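Local atomic coordinates of sulfide-quinone reductase (Aquifex aeolicus, PDB entry 3HYW), a protein that catalyses the FAD-dependent oxidation of hydrogen sulfide by a quinone, building up polysulfur that is probably released as cyclooctasulfur. Residues R36-F41 against I58-L62; P145-I151 against A245-M251; D337-R342 against H414-C419. All coordinates share one frame; numbering follows the deposited sequence.

Contact 1: R36-F41 against I58-L62; sequences RPYFGF and ISVPL. With FAD (flavin-adenine dinucleotide), chain G.
The contact takes in part of the FAD site: Phe-39 pairs with Val-60 across a two-stranded antiparallel ribbon and Arg-36, just ahead of it, reaches the cofactor's adenosine ribose. The two short strands run at 166° to each other. Phe-39 and Val-60 form a hydrogen-bonded pair, Phe-39 N giving to Val-60 O at 2.8 Å and Val-60 N returning to Phe-39 O at 2.9 Å. Bonds from Phe-41 N to Ile-58 O and from Leu-62 N to Pro-37 O extend the ladder at its two ends.

In fold terms, the ribbon stands apart from the parallel Rossmann-type sheet that carries FAD and packs against its first helix, 12-24. The Phe-39 side chain, its CG swung opposite the backbone N (chi1 164°), meets Val-12 and Ile-15 there and Leu-390 and Val-393 of helix 376-395. Leu-62 CD2 lies against Phe-39 CB at 4.0 Å, and CD1 reaches Tyr-38 C at 3.8 Å.

Tyr-38 and Ser-59 project from the other face, where Tyr-38 CD1 meets Ser-59 CB at 3.9 Å. The phenol OH bonds to Glu-127, whose carboxylate also forms a salt bridge with Arg-36 NH2. The Arg-36 chain, extended from CG to NE, brings NH1 to FAD O2B at 3.1 Å with a fairly straight N-H...O angle of 163°, the ribose oxygen lying at the guanidinium edge. Replacing Arg-36 with alanine would probably leave O2B without this donor and Glu-127 without its cationic mate.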
loop_
_atom_site.group_PDB
_atom_site.type_symbol
_atom_site.label_atom_id
_atom_site.label_comp_id
_atom_site.label_asym_id
_atom_site.label_seq_id
_atom_site.Cartn_x
_atom_site.Cartn_y
_atom_site.Cartn_z
ATOM N N ARG A 36 6.061 30.124 -33.638
ATOM C CA ARG A 36 5.220 29.130 -34.285
ATOM C C ARG A 36 4.003 29.809 -34.904
ATOM O O ARG A 36 3.418 30.693 -34.287
ATOM C CB ARG A 36 4.783 28.056 -33.286
ATOM C CG ARG A 36 5.822 26.987 -33.072
ATOM C CD ARG A 36 5.398 25.990 -32.008
ATOM N NE ARG A 36 6.343 24.879 -31.923
ATOM C CZ ARG A 36 7.435 24.867 -31.161
ATOM N NH1 ARG A 36 7.736 25.912 -30.399
ATOM N NH2 ARG A 36 8.229 23.801 -31.163
ATOM N N PRO A 37 3.620 29.395 -36.123
ATOM C CA PRO A 37 2.475 29.988 -36.820
ATOM C C PRO A 37 1.122 29.499 -36.298
ATOM O O PRO A 37 0.076 29.925 -36.791
ATOM C CB PRO A 37 2.674 29.526 -38.264
ATOM C CG PRO A 37 3.403 28.219 -38.135
ATOM C CD PRO A 37 4.276 28.339 -36.923
ATOM N N TYR A 38 1.145 28.616 -35.307
ATOM C CA TYR A 38 -0.070 27.968 -34.835
ATOM C C TYR A 38 -0.110 27.937 -33.316
ATOM O O TYR A 38 0.941 27.938 -32.668
ATOM C CB TYR A 38 -0.152 26.528 -35.383
ATOM C CG TYR A 38 0.984 25.623 -34.915
ATOM C CD1 TYR A 38 0.862 24.867 -33.747
ATOM C CD2 TYR A 38 2.174 25.526 -35.644
ATOM C CE1 TYR A 38 1.900 24.047 -33.303
ATOM C CE2 TYR A 38 3.228 24.704 -35.206
ATOM C CZ TYR A 38 3.076 23.967 -34.039
ATOM O OH TYR A 38 4.097 23.153 -33.597
ATOM N N PHE A 39 -1.318 27.900 -32.751
ATOM C CA PHE A 39 -1.474 27.459 -31.371
ATOM C C PHE A 39 -1.515 25.932 -31.370
ATOM O O PHE A 39 -2.308 25.333 -32.093
ATOM C CB PHE A 39 -2.757 28.009 -30.726
ATOM C CG PHE A 39 -3.151 27.284 -29.451
ATOM C CD1 PHE A 39 -2.623 27.673 -28.228
ATOM C CD2 PHE A 39 -4.026 26.195 -29.488
ATOM C CE1 PHE A 39 -2.964 27.003 -27.054
ATOM C CE2 PHE A 39 -4.368 25.507 -28.317
ATOM C CZ PHE A 39 -3.842 25.916 -27.103
ATOM N N GLY A 40 -0.665 25.305 -30.560
ATOM C CA GLY A 40 -0.671 23.851 -30.438
ATOM C C GLY A 40 -1.316 23.433 -29.130
ATOM O O GLY A 40 -0.925 23.911 -28.072
ATOM N N PHE A 41 -2.311 22.553 -29.195
ATOM C CA PHE A 41 -2.934 22.047 -27.976
ATOM C C PHE A 41 -2.043 20.981 -27.343
ATOM O O PHE A 41 -2.140 19.777 -27.643
ATOM C CB PHE A 41 -4.356 21.528 -28.217
ATOM C CG PHE A 41 -5.089 21.168 -26.942
ATOM C CD1 PHE A 41 -5.491 22.157 -26.052
ATOM C CD2 PHE A 41 -5.352 19.844 -26.627
ATOM C CE1 PHE A 41 -6.161 21.832 -24.879
ATOM C CE2 PHE A 41 -6.021 19.506 -25.454
ATOM C CZ PHE A 41 -6.427 20.506 -24.583
ATOM N N ILE A 58 -5.513 19.424 -33.724
ATOM C CA ILE A 58 -5.133 19.915 -32.394
ATOM C C ILE A 58 -4.271 21.176 -32.470
ATOM O O ILE A 58 -3.478 21.452 -31.568
ATOM C CB ILE A 58 -4.394 18.829 -31.547
ATOM C CG1 ILE A 58 -3.079 18.412 -32.229
ATOM C CG2 ILE A 58 -5.307 17.624 -31.333
ATOM C CD1 ILE A 58 -2.005 17.890 -31.295
ATOM N N SER A 59 -4.434 21.931 -33.552
ATOM C CA SER A 59 -3.707 23.184 -33.747
ATOM C C SER A 59 -4.603 24.230 -34.413
ATOM O O SER A 59 -5.588 23.883 -35.061
ATOM C CB SER A 59 -2.443 22.958 -34.583
ATOM O OG SER A 59 -2.747 22.300 -35.802
ATOM N N VAL A 60 -4.246 25.501 -34.239
ATOM C CA VAL A 60 -4.998 26.629 -34.790
ATOM C C VAL A 60 -4.030 27.641 -35.426
ATOM O O VAL A 60 -3.228 28.252 -34.715
ATOM C CB VAL A 60 -5.839 27.341 -33.685
ATOM C CG1 VAL A 60 -6.690 28.464 -34.280
ATOM C CG2 VAL A 60 -6.739 26.347 -32.953
ATOM N N PRO A 61 -4.092 27.818 -36.765
ATOM C CA PRO A 61 -3.298 28.887 -37.392
ATOM C C PRO A 61 -3.708 30.278 -36.877
ATOM O O PRO A 61 -4.897 30.625 -36.883
ATOM C CB PRO A 61 -3.609 28.722 -38.885
ATOM C CG PRO A 61 -4.070 27.297 -39.020
ATOM C CD PRO A 61 -4.849 27.051 -37.770
ATOM N N LEU A 62 -2.721 31.052 -36.438
ATOM C CA LEU A 62 -2.951 32.315 -35.721
ATOM C C LEU A 62 -3.078 33.567 -36.589
ATOM O O LEU A 62 -3.808 34.493 -36.231
ATOM C CB LEU A 62 -1.855 32.528 -34.677
ATOM C CG LEU A 62 -1.789 31.447 -33.590
ATOM C CD1 LEU A 62 -0.578 31.628 -32.688
ATOM C CD2 LEU A 62 -3.078 31.436 -32.778
HETATM P PA FAD G . 3.303 26.784 -24.646
HETATM O O1A FAD G . 1.825 26.489 -24.674
HETATM O O2A FAD G . 4.274 25.707 -25.021
HETATM O O5B FAD G . 3.515 28.056 -25.590
HETATM C C5B FAD G . 4.741 28.756 -25.721
HETATM C C4B FAD G . 4.657 29.549 -27.016
HETATM O O4B FAD G . 5.741 30.473 -27.097
HETATM C C3B FAD G . 4.787 28.642 -28.228
HETATM O O3B FAD G . 3.857 29.076 -29.227
HETATM C C2B FAD G . 6.214 28.861 -28.691
HETATM O O2B FAD G . 6.364 28.622 -30.088
HETATM C C1B FAD G . 6.424 30.322 -28.342
HETATM N N9A FAD G . 7.843 30.739 -28.182
HETATM C C8A FAD G . 8.843 30.047 -27.594
HETATM N N7A FAD G . 9.975 30.795 -27.637
HETATM C C5A FAD G . 9.673 31.956 -28.263
HETATM C C6A FAD G . 10.406 33.092 -28.602
HETATM N N6A FAD G . 11.720 33.177 -28.293
HETATM N N1A FAD G . 9.790 34.120 -29.244
HETATM C C2A FAD G . 8.485 34.055 -29.560
HETATM N N3A FAD G . 7.757 32.971 -29.247
HETATM C C4A FAD G . 8.326 31.916 -28.597
HETATM N N1 FAD G . -1.200 20.580 -18.693
HETATM C C2 FAD G . -2.438 20.191 -18.285
HETATM O O2 FAD G . -3.084 20.904 -17.492
HETATM N N3 FAD G . -3.000 19.041 -18.730
HETATM C C4 FAD G . -2.330 18.254 -19.596
HETATM O O4 FAD G . -2.874 17.085 -20.048
HETATM C C4X FAD G . -1.063 18.629 -20.026
HETATM N N5 FAD G . -0.393 17.832 -20.888
HETATM C C5X FAD G . 0.837 18.180 -21.325
HETATM C C6 FAD G . 1.503 17.346 -22.229
HETATM C C7 FAD G . 2.774 17.675 -22.689
HETATM C C7M FAD G . 3.462 16.737 -23.663
HETATM C C8 FAD G . 3.378 18.850 -22.235
HETATM C C8M FAD G . 4.764 19.268 -22.690
HETATM C C9 FAD G . 2.708 19.675 -21.328
HETATM C C9A FAD G . 1.420 19.360 -20.867
HETATM N N10 FAD G . 0.748 20.171 -19.997
HETATM C C10 FAD G . -0.489 19.813 -19.564
HETATM C "C1'" FAD G . 1.402 21.386 -19.458
HETATM C "C2'" FAD G . 1.018 22.762 -19.965
HETATM O "O2'" FAD G . -0.406 22.920 -19.945
HETATM C "C3'" FAD G . 1.631 22.976 -21.349
HETATM O "O3'" FAD G . 3.069 22.829 -21.261
HETATM C "C4'" FAD G . 1.283 24.351 -21.903
HETATM O "O4'" FAD G . 1.515 24.329 -23.318
HETATM C "C5'" FAD G . 2.123 25.440 -21.246
HETATM O "O5'" FAD G . 1.710 26.720 -21.715
HETATM P P FAD G . 2.761 27.900 -22.035
HETATM O O1P FAD G . 1.977 29.069 -22.570
HETATM O O2P FAD G . 3.690 28.110 -20.858
HETATM O O3P FAD G . 3.715 27.300 -23.188
#

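Contact 2: P145-I151 against A245-M251; sequences PVVIGAI and AKFTMFM
Val-147 and Gly-149 exchange backbone hydrogen bonds with Phe-247, Met-249 and Met-251, joining two parallel strands, neighbours in the mixed five-stranded sheet, whose axes lie 4.7 Å apart at an angle of 5°. Val-147 N gives to Phe-247 O and Val-147 O receives Met-249 N; Gly-149 repeats the pattern with Met-249 O and Met-251 N. At the start of the ladder Pro-145 O accepts two amides, Lys-246 N at 2.8 Å and Phe-247 N at 3.3 Å.

Apolar contacts fill both faces. On one, Val-146 CG1 comes to the edge of the Phe-247 ring, 4.0 Å from CD1, while Met-249, bent at chi2 and chi3, brings CE to Ile-148 CG2 at 3.9 Å. Helices 126-141 and 158-173 pack over this side, and Met-251 touches the bound hydrogen sulfide. On the other, Val-147 CG2 touches Phe-250 CZ at 3.6 Å.

A third kind of contact sets an aromatic ring against backbone. Phe-250 lays one ring face over the Ile-148/Gly-149 peptide, with Gly-149 N 3.7 Å above its plane and offset toward the rim; its CD1 is 3.3 Å from Gly-149 C. The backbone angles of Gly-149 (166/-149) and the closeness of this ring suit a residue without a side chain.

The interface is largely apolar apart from paired backbone groups and Thr-248 OG1, which bonds to Ser-120; with backbone polar groups satisfied within the sheet, its buried faces can be apolar.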
loop_
_atom_site.group_PDB
_atom_site.type_symbol
_atom_site.label_atom_id
_atom_site.label_comp_id
_atom_site.label_asym_id
_atom_site.label_seq_id
_atom_site.Cartn_x
_atom_site.Cartn_y
_atom_site.Cartn_z
ATOM N N PRO A 145 12.363 -4.234 -25.543
ATOM C CA PRO A 145 12.203 -3.517 -24.283
ATOM C C PRO A 145 11.924 -2.033 -24.470
ATOM O O PRO A 145 12.600 -1.356 -25.248
ATOM C CB PRO A 145 13.557 -3.711 -23.581
ATOM C CG PRO A 145 14.188 -4.853 -24.251
ATOM C CD PRO A 145 13.705 -4.831 -25.663
ATOM N N VAL A 146 10.917 -1.551 -23.753
ATOM C CA VAL A 146 10.601 -0.129 -23.708
ATOM C C VAL A 146 10.947 0.427 -22.335
ATOM O O VAL A 146 10.691 -0.209 -21.306
ATOM C CB VAL A 146 9.116 0.125 -24.046
ATOM C CG1 VAL A 146 8.696 1.555 -23.701
ATOM C CG2 VAL A 146 8.875 -0.141 -25.510
ATOM N N VAL A 147 11.569 1.600 -22.329
ATOM C CA VAL A 147 11.718 2.371 -21.103
ATOM C C VAL A 147 11.323 3.824 -21.318
ATOM O O VAL A 147 11.697 4.462 -22.305
ATOM C CB VAL A 147 13.116 2.180 -20.414
ATOM C CG1 VAL A 147 14.218 2.139 -21.420
ATOM C CG2 VAL A 147 13.378 3.240 -19.356
ATOM N N ILE A 148 10.521 4.319 -20.389
ATOM C CA ILE A 148 9.939 5.646 -20.476
ATOM C C ILE A 148 10.196 6.305 -19.128
ATOM O O ILE A 148 10.294 5.623 -18.121
ATOM C CB ILE A 148 8.411 5.551 -20.793
ATOM C CG1 ILE A 148 8.199 4.977 -22.202
ATOM C CG2 ILE A 148 7.720 6.918 -20.676
ATOM C CD1 ILE A 148 6.856 4.299 -22.418
ATOM N N GLY A 149 10.331 7.624 -19.104
ATOM C CA GLY A 149 10.404 8.300 -17.825
ATOM C C GLY A 149 10.877 9.729 -17.854
ATOM O O GLY A 149 10.650 10.464 -18.819
ATOM N N ALA A 150 11.533 10.110 -16.766
ATOM C CA ALA A 150 11.965 11.478 -16.547
ATOM C C ALA A 150 13.402 11.513 -16.041
ATOM O O ALA A 150 13.791 10.732 -15.170
ATOM C CB ALA A 150 11.038 12.156 -15.562
ATOM N N ILE A 151 14.187 12.414 -16.621
ATOM C CA ILE A 151 15.562 12.648 -16.204
ATOM C C ILE A 151 15.538 13.537 -14.946
ATOM O O ILE A 151 14.465 14.004 -14.545
ATOM C CB ILE A 151 16.414 13.276 -17.363
ATOM C CG1 ILE A 151 15.932 14.696 -17.711
ATOM C CG2 ILE A 151 16.385 12.373 -18.597
ATOM C CD1 ILE A 151 16.865 15.470 -18.638
ATOM N N ALA A 245 17.026 -1.422 -23.670
ATOM C CA ALA A 245 15.970 -0.633 -24.298
ATOM C C ALA A 245 16.104 -0.573 -25.816
ATOM O O ALA A 245 17.162 -0.222 -26.342
ATOM C CB ALA A 245 15.959 0.765 -23.730
ATOM N N LYS A 246 15.021 -0.909 -26.510
ATOM C CA LYS A 246 14.959 -0.766 -27.961
ATOM C C LYS A 246 14.243 0.539 -28.326
ATOM O O LYS A 246 14.557 1.173 -29.335
ATOM C CB LYS A 246 14.266 -1.975 -28.598
ATOM C CG LYS A 246 14.174 -1.900 -30.114
ATOM C CD LYS A 246 13.833 -3.239 -30.734
ATOM C CE LYS A 246 13.876 -3.149 -32.262
ATOM N NZ LYS A 246 12.909 -2.132 -32.789
ATOM N N PHE A 247 13.287 0.934 -27.491
ATOM C CA PHE A 247 12.594 2.207 -27.658
ATOM C C PHE A 247 12.527 2.926 -26.320
ATOM O O PHE A 247 12.203 2.316 -25.302
ATOM C CB PHE A 247 11.183 1.996 -28.224
ATOM C CG PHE A 247 10.333 3.241 -28.212
ATOM C CD1 PHE A 247 9.610 3.596 -27.072
ATOM C CD2 PHE A 247 10.262 4.065 -29.336
ATOM C CE1 PHE A 247 8.834 4.764 -27.044
ATOM C CE2 PHE A 247 9.481 5.226 -29.323
ATOM C CZ PHE A 247 8.770 5.576 -28.173
ATOM N N THR A 248 12.837 4.219 -26.327
ATOM C CA THR A 248 12.681 5.053 -25.137
ATOM C C THR A 248 11.913 6.345 -25.422
ATOM O O THR A 248 11.891 6.843 -26.553
ATOM C CB THR A 248 14.045 5.429 -24.483
ATOM O OG1 THR A 248 14.797 6.257 -25.373
ATOM C CG2 THR A 248 14.860 4.192 -24.140
ATOM N N MET A 249 11.282 6.873 -24.378
ATOM C CA MET A 249 10.673 8.187 -24.419
ATOM C C MET A 249 10.941 8.825 -23.068
ATOM O O MET A 249 10.406 8.384 -22.047
ATOM C CB MET A 249 9.164 8.084 -24.685
ATOM C CG MET A 249 8.496 9.379 -25.174
ATOM S SD MET A 249 8.555 10.780 -24.035
ATOM C CE MET A 249 7.428 10.264 -22.741
ATOM N N PHE A 250 11.775 9.859 -23.063
ATOM C CA PHE A 250 12.066 10.584 -21.841
ATOM C C PHE A 250 11.645 12.041 -21.898
ATOM O O PHE A 250 11.713 12.681 -22.950
ATOM C CB PHE A 250 13.541 10.428 -21.437
ATOM C CG PHE A 250 13.806 9.163 -20.688
ATOM C CD1 PHE A 250 13.781 9.148 -19.299
ATOM C CD2 PHE A 250 14.022 7.971 -21.371
ATOM C CE1 PHE A 250 13.980 7.966 -18.600
ATOM C CE2 PHE A 250 14.236 6.789 -20.677
ATOM C CZ PHE A 250 14.215 6.788 -19.291
ATOM N N MET A 251 11.173 12.538 -20.760
ATOM C CA MET A 251 10.908 13.958 -20.589
ATOM C C MET A 251 12.234 14.688 -20.435
ATOM O O MET A 251 13.134 14.201 -19.732
ATOM C CB MET A 251 10.047 14.209 -19.349
ATOM C CG MET A 251 8.718 13.473 -19.335
ATOM S SD MET A 251 7.650 13.846 -20.746
ATOM C CE MET A 251 7.395 15.610 -20.536
#

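Contact 3: D337-R342 against H414-C419; sequences DKYAPR and HPIELC
Glu-417, Leu-418 and Tyr-339 bury the most surface here. Leu-418 CD2 sits over one face of the Tyr-339 ring in a CH-pi contact, 4.1 Å from the centroid and 28° off the normal. The same methyl also touches Asp-337 CG at 3.6 Å. Two residues before Leu-418, Ile-416 brings CD1 obliquely to the ring, 3.9 Å from Tyr-339 CD1. Beyond the pair, Tyr-339 meets the ring of His-326 on helix 314-332.

The backbones form a two-stranded antiparallel ribbon, its short axes at 148°, which joins the segment following helix 314-332 to the C-terminal tail. Ala-340 and Glu-417 are its hydrogen-bonded pair, with Ala-340 N to Glu-417 O and Glu-417 N to Ala-340 O both at 2.9 Å. At one end Cys-419 N bonds to Lys-338 O, and water 1 bridges Lys-338 N and Cys-419 O. The disulfide from Cys-419 to Cys-430 ties the chain terminus to this end.

The Glu-417 side chain starts with CG between the backbone N and carbonyl carbon (chi1 60°), then runs extended across toward the other strand, bringing OE1 to 4.2 Å from Arg-342 NH1, beyond a salt bridge. Arg-342 pairs instead with Asp-361 and forms a cation-pi contact with Tyr-178 of the second subunit, on which Glu-417 also packs. At the backbone, Arg-342 N donates a hydrogen bond to Pro-415 O, 2.8 Å.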
loop_
_atom_site.group_PDB
_atom_site.type_symbol
_atom_site.label_atom_id
_atom_site.label_comp_id
_atom_site.label_asym_id
_atom_site.label_seq_id
_atom_site.Cartn_x
_atom_site.Cartn_y
_atom_site.Cartn_z
ATOM N N ASP A 337 -6.105 47.585 -6.787
ATOM C CA ASP A 337 -6.382 46.160 -6.583
ATOM C C ASP A 337 -5.433 45.311 -7.425
ATOM O O ASP A 337 -5.266 45.557 -8.621
ATOM C CB ASP A 337 -7.829 45.815 -6.952
ATOM C CG ASP A 337 -8.811 46.086 -5.826
ATOM O OD1 ASP A 337 -8.376 46.453 -4.713
ATOM O OD2 ASP A 337 -10.029 45.915 -6.052
ATOM N N LYS A 338 -4.809 44.324 -6.789
ATOM C CA LYS A 338 -3.929 43.388 -7.482
ATOM C C LYS A 338 -4.293 41.951 -7.132
ATOM O O LYS A 338 -4.684 41.661 -6.003
ATOM C CB LYS A 338 -2.456 43.669 -7.157
ATOM C CG LYS A 338 -1.936 45.036 -7.652
ATOM C CD LYS A 338 -1.763 45.065 -9.177
ATOM C CE LYS A 338 -1.696 46.492 -9.714
ATOM N NZ LYS A 338 -2.989 47.228 -9.554
ATOM N N TYR A 339 -4.144 41.057 -8.107
ATOM C CA TYR A 339 -4.588 39.674 -7.973
ATOM C C TYR A 339 -3.460 38.666 -8.079
ATOM O O TYR A 339 -2.526 38.823 -8.870
ATOM C CB TYR A 339 -5.652 39.338 -9.026
ATOM C CG TYR A 339 -6.886 40.195 -8.924
ATOM C CD1 TYR A 339 -7.968 39.795 -8.141
ATOM C CD2 TYR A 339 -6.969 41.411 -9.604
ATOM C CE1 TYR A 339 -9.105 40.586 -8.039
ATOM C CE2 TYR A 339 -8.096 42.208 -9.507
ATOM C CZ TYR A 339 -9.162 41.788 -8.726
ATOM O OH TYR A 339 -10.286 42.573 -8.631
ATOM N N ALA A 340 -3.576 37.624 -7.262
ATOM C CA ALA A 340 -2.745 36.441 -7.356
ATOM C C ALA A 340 -3.618 35.283 -7.860
ATOM O O ALA A 340 -4.792 35.181 -7.477
ATOM C CB ALA A 340 -2.174 36.109 -6.004
ATOM N N PRO A 341 -3.057 34.416 -8.724
ATOM C CA PRO A 341 -3.784 33.218 -9.138
ATOM C C PRO A 341 -3.874 32.215 -7.995
ATOM O O PRO A 341 -2.947 32.109 -7.186
ATOM C CB PRO A 341 -2.916 32.641 -10.259
ATOM C CG PRO A 341 -1.538 33.144 -9.970
ATOM C CD PRO A 341 -1.724 34.507 -9.356
ATOM N N ARG A 342 -4.986 31.495 -7.932
ATOM C CA ARG A 342 -5.148 30.423 -6.964
ATOM C C ARG A 342 -4.064 29.360 -7.154
ATOM O O ARG A 342 -3.544 28.816 -6.180
ATOM C CB ARG A 342 -6.538 29.786 -7.118
ATOM C CG ARG A 342 -6.830 28.637 -6.160
ATOM C CD ARG A 342 -6.914 29.097 -4.711
ATOM N NE ARG A 342 -7.247 27.979 -3.831
ATOM C CZ ARG A 342 -7.461 28.071 -2.520
ATOM N NH1 ARG A 342 -7.379 29.237 -1.897
ATOM N NH2 ARG A 342 -7.763 26.981 -1.829
ATOM N N HIS A 414 -12.109 29.151 -7.039
ATOM C CA HIS A 414 -12.098 30.542 -7.452
ATOM C C HIS A 414 -10.712 30.746 -8.047
ATOM O O HIS A 414 -9.713 30.474 -7.379
ATOM C CB HIS A 414 -12.320 31.478 -6.257
ATOM C CG HIS A 414 -13.653 31.313 -5.591
ATOM N ND1 HIS A 414 -13.913 30.309 -4.680
ATOM C CD2 HIS A 414 -14.798 32.030 -5.694
ATOM C CE1 HIS A 414 -15.160 30.414 -4.253
ATOM N NE2 HIS A 414 -15.719 31.451 -4.853
ATOM N N PRO A 415 -10.641 31.193 -9.313
ATOM C CA PRO A 415 -9.360 31.194 -10.037
ATOM C C PRO A 415 -8.323 32.224 -9.568
ATOM O O PRO A 415 -7.121 31.962 -9.653
ATOM C CB PRO A 415 -9.774 31.462 -11.485
ATOM C CG PRO A 415 -11.082 32.189 -11.394
ATOM C CD PRO A 415 -11.761 31.683 -10.146
ATOM N N ILE A 416 -8.785 33.381 -9.098
ATOM C CA ILE A 416 -7.888 34.452 -8.664
ATOM C C ILE A 416 -8.379 35.050 -7.355
ATOM O O ILE A 416 -9.563 34.962 -7.027
ATOM C CB ILE A 416 -7.707 35.563 -9.751
ATOM C CG1 ILE A 416 -9.030 36.293 -10.047
ATOM C CG2 ILE A 416 -7.113 34.977 -11.035
ATOM C CD1 ILE A 416 -8.900 37.423 -11.072
ATOM N N GLU A 417 -7.465 35.650 -6.603
ATOM C CA GLU A 417 -7.814 36.279 -5.335
ATOM C C GLU A 417 -7.117 37.620 -5.186
ATOM O O GLU A 417 -5.997 37.794 -5.655
ATOM C CB GLU A 417 -7.478 35.356 -4.154
ATOM C CG GLU A 417 -6.002 34.968 -4.047
ATOM C CD GLU A 417 -5.775 33.640 -3.331
ATOM O OE1 GLU A 417 -6.568 33.296 -2.423
ATOM O OE2 GLU A 417 -4.798 32.938 -3.681
ATOM N N LEU A 418 -7.791 38.566 -4.536
ATOM C CA LEU A 418 -7.165 39.835 -4.185
ATOM C C LEU A 418 -5.918 39.569 -3.354
ATOM O O LEU A 418 -5.934 38.761 -2.426
ATOM C CB LEU A 418 -8.137 40.738 -3.421
ATOM C CG LEU A 418 -9.064 41.612 -4.267
ATOM C CD1 LEU A 418 -10.104 42.288 -3.379
ATOM C CD2 LEU A 418 -8.265 42.652 -5.041
ATOM N N CYS A 419 -4.830 40.235 -3.716
ATOM C CA CYS A 419 -3.570 40.056 -3.031
ATOM C C CYS A 419 -3.157 41.373 -2.389
ATOM O O CYS A 419 -2.846 42.352 -3.080
ATOM C CB CYS A 419 -2.500 39.548 -3.998
ATOM S SG CYS A 419 -0.938 39.151 -3.199
HETATM O O HOH W 1 -4.732 44.211 -3.889
HETATM O O HOH W 2 -3.049 29.944 -3.698
#

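From the N terminus, contact 1 comes first and closes a short loop of 16 residues, containing helix 45-50, beside the FAD-binding sheet. Contact 2 follows and spans 93 residues, joining neighbouring strands of the second, mixed sheet. Contact 3 closes last, over 71 residues, and ties the segment after helix 314-332 to the C-terminal tail. The three loops run in series, so none nests in or crosses another. Nor do they touch: nearest atoms are about 13 Å apart between contacts 1 and 2, 17 Å between 1 and 3, and 22 Å between 2 and 3, the last pair lying on opposite sides of the chain's centre.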